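Local coordinates for protein EreC (Klebsiella pneumoniae, PDB 6XCQ) that probably hydrolyses the macrolactone ester of erythromycin and related macrolides, an esterase activity linked to macrolide resistance, at residues Thr38-Gln43 / Cys426-Gly431. The protein carries 1 engineered substitution. Numbering follows the deposited sequence.
Sequences TLLQPQ and CVPSAG
Leu39 and Leu40 sit at the two central positions of a type I beta turn, Thr38 to Gln41, and both meet Val427. The turn follows edge strand 33-36 of a mixed beta-sheet. Val427 ends strand 423-427 of the same sheet, with strand 392-396 between the two. The turn is closed by Gln41 N to Thr38 O at 2.9 Å.

Leu40 carries much of the contact. Its CB points toward segment 426-431. CG lies anti to the carbonyl carbon (chi1 -56°), which carries the branch on toward Val427 and Pro428. CB and CG make no close approach; the two methyls do the touching. CD2 meets Val427 CG1 at 3.8 Å, the side chains crossing at a slant. CD1 turns to the ring of Pro428 and meets it at CD.

Leu39 comes in at about a right angle to Val427. Its CG is anti to the backbone N (chi1 176°), and its CD2 lies 3.9 Å from Val427 CG1. One valine methyl therefore serves both leucines.

No hydrogen bond crosses between the segments, and the backbones stay apart, with Leu40 CA and Val427 CA 8.2 Å from each other. The contact is apolar packing between the turn after the edge strand and the end of strand 423-427. Ser392 of the intervening strand touches all four side chains. Helix 73-90 packs against the same residues: Ala78 on Leu39 and Phe75 on Val427, and Ser81 OG hydrogen-bonds Leu39 O. The third apolar touch is Leu40 CD1 on Pro428 CD, at 4.0 Å.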
loop_
_atom_site.group_PDB
_atom_site.type_symbol
_atom_site.label_atom_id
_atom_site.label_comp_id
_atom_site.label_asym_id
_atom_site.label_seq_id
_atom_site.Cartn_x
_atom_site.Cartn_y
_atom_site.Cartn_z
ATOM N N THR A 38 -15.915 -7.235 -19.123
ATOM C CA THR A 38 -14.525 -7.521 -19.442
ATOM C C THR A 38 -13.570 -7.209 -18.291
ATOM O O THR A 38 -12.361 -7.417 -18.441
ATOM C CB THR A 38 -14.100 -6.761 -20.712
ATOM O OG1 THR A 38 -14.031 -5.350 -20.464
ATOM C CG2 THR A 38 -15.100 -7.028 -21.848
ATOM N N LEU A 39 -14.082 -6.766 -17.134
ATOM C CA LEU A 39 -13.200 -6.296 -16.063
ATOM C C LEU A 39 -12.201 -7.368 -15.637
ATOM O O LEU A 39 -11.037 -7.062 -15.351
ATOM C CB LEU A 39 -14.017 -5.845 -14.856
ATOM C CG LEU A 39 -13.213 -5.419 -13.616
ATOM C CD1 LEU A 39 -12.560 -4.063 -13.825
ATOM C CD2 LEU A 39 -14.091 -5.398 -12.371
ATOM N N LEU A 40 -12.625 -8.629 -15.595
ATOM C CA LEU A 40 -11.740 -9.684 -15.130
ATOM C C LEU A 40 -10.942 -10.314 -16.261
ATOM O O LEU A 40 -10.329 -11.366 -16.065
ATOM C CB LEU A 40 -12.541 -10.748 -14.378
ATOM C CG LEU A 40 -13.347 -10.185 -13.202
ATOM C CD1 LEU A 40 -14.232 -11.261 -12.597
ATOM C CD2 LEU A 40 -12.445 -9.543 -12.138
ATOM N N GLN A 41 -10.917 -9.685 -17.432
ATOM C CA GLN A 41 -10.185 -10.198 -18.588
ATOM C C GLN A 41 -9.308 -9.087 -19.146
ATOM O O GLN A 41 -9.629 -8.484 -20.180
ATOM C CB GLN A 41 -11.156 -10.767 -19.626
ATOM C CG GLN A 41 -12.097 -11.797 -18.995
ATOM C CD GLN A 41 -12.924 -12.545 -20.009
ATOM O OE1 GLN A 41 -12.470 -12.795 -21.122
ATOM N NE2 GLN A 41 -14.150 -12.910 -19.629
ATOM N N PRO A 42 -8.174 -8.805 -18.492
ATOM C CA PRO A 42 -7.338 -7.668 -18.909
ATOM C C PRO A 42 -6.877 -7.723 -20.357
ATOM O O PRO A 42 -6.640 -6.670 -20.959
ATOM C CB PRO A 42 -6.138 -7.749 -17.951
ATOM C CG PRO A 42 -6.596 -8.575 -16.800
ATOM C CD PRO A 42 -7.598 -9.532 -17.347
ATOM N N GLN A 43 -6.722 -8.919 -20.923
ATOM C CA GLN A 43 -6.296 -9.067 -22.306
ATOM C C GLN A 43 -7.399 -8.767 -23.312
ATOM O O GLN A 43 -7.088 -8.458 -24.466
ATOM C CB GLN A 43 -5.769 -10.480 -22.535
ATOM C CG GLN A 43 -4.291 -10.616 -22.241
ATOM C CD GLN A 43 -3.935 -10.197 -20.822
ATOM O OE1 GLN A 43 -3.285 -9.167 -20.606
ATOM N NE2 GLN A 43 -4.346 -11.003 -19.848
ATOM N N CYS A 426 -17.039 -3.791 -8.141
ATOM C CA CYS A 426 -17.552 -4.946 -7.418
ATOM C C CYS A 426 -17.524 -6.170 -8.327
ATOM O O CYS A 426 -18.113 -6.149 -9.411
ATOM C CB CYS A 426 -18.966 -4.666 -6.904
ATOM S SG CYS A 426 -19.645 -6.028 -5.911
ATOM N N VAL A 427 -16.814 -7.214 -7.903
ATOM C CA VAL A 427 -16.641 -8.432 -8.695
ATOM C C VAL A 427 -17.550 -9.523 -8.127
ATOM O O VAL A 427 -18.065 -9.378 -7.009
ATOM C CB VAL A 427 -15.164 -8.865 -8.722
ATOM C CG1 VAL A 427 -14.286 -7.735 -9.308
ATOM C CG2 VAL A 427 -14.691 -9.256 -7.311
ATOM N N PRO A 428 -17.805 -10.614 -8.857
ATOM C CA PRO A 428 -18.818 -11.574 -8.388
ATOM C C PRO A 428 -18.371 -12.438 -7.221
ATOM O O PRO A 428 -19.228 -12.946 -6.484
ATOM C CB PRO A 428 -19.092 -12.432 -9.638
ATOM C CG PRO A 428 -18.708 -11.567 -10.795
ATOM C CD PRO A 428 -17.497 -10.805 -10.288
ATOM N N SER A 429 -17.072 -12.635 -7.032
ATOM C CA SER A 429 -16.578 -13.593 -6.053
ATOM C C SER A 429 -15.172 -13.168 -5.668
ATOM O O SER A 429 -14.542 -12.373 -6.370
ATOM C CB SER A 429 -16.583 -15.020 -6.623
ATOM O OG SER A 429 -15.822 -15.052 -7.824
ATOM N N ALA A 430 -14.673 -13.708 -4.545
ATOM C CA ALA A 430 -13.343 -13.316 -4.041
ATOM C C ALA A 430 -12.593 -14.562 -3.564
ATOM O O ALA A 430 -12.530 -14.856 -2.371
ATOM C CB ALA A 430 -13.455 -12.268 -2.923
ATOM N N GLY A 431 -11.996 -15.288 -4.505
ATOM C CA GLY A 431 -11.268 -16.493 -4.178
ATOM C C GLY A 431 -9.798 -16.226 -3.877
ATOM O O GLY A 431 -9.204 -15.280 -4.388
#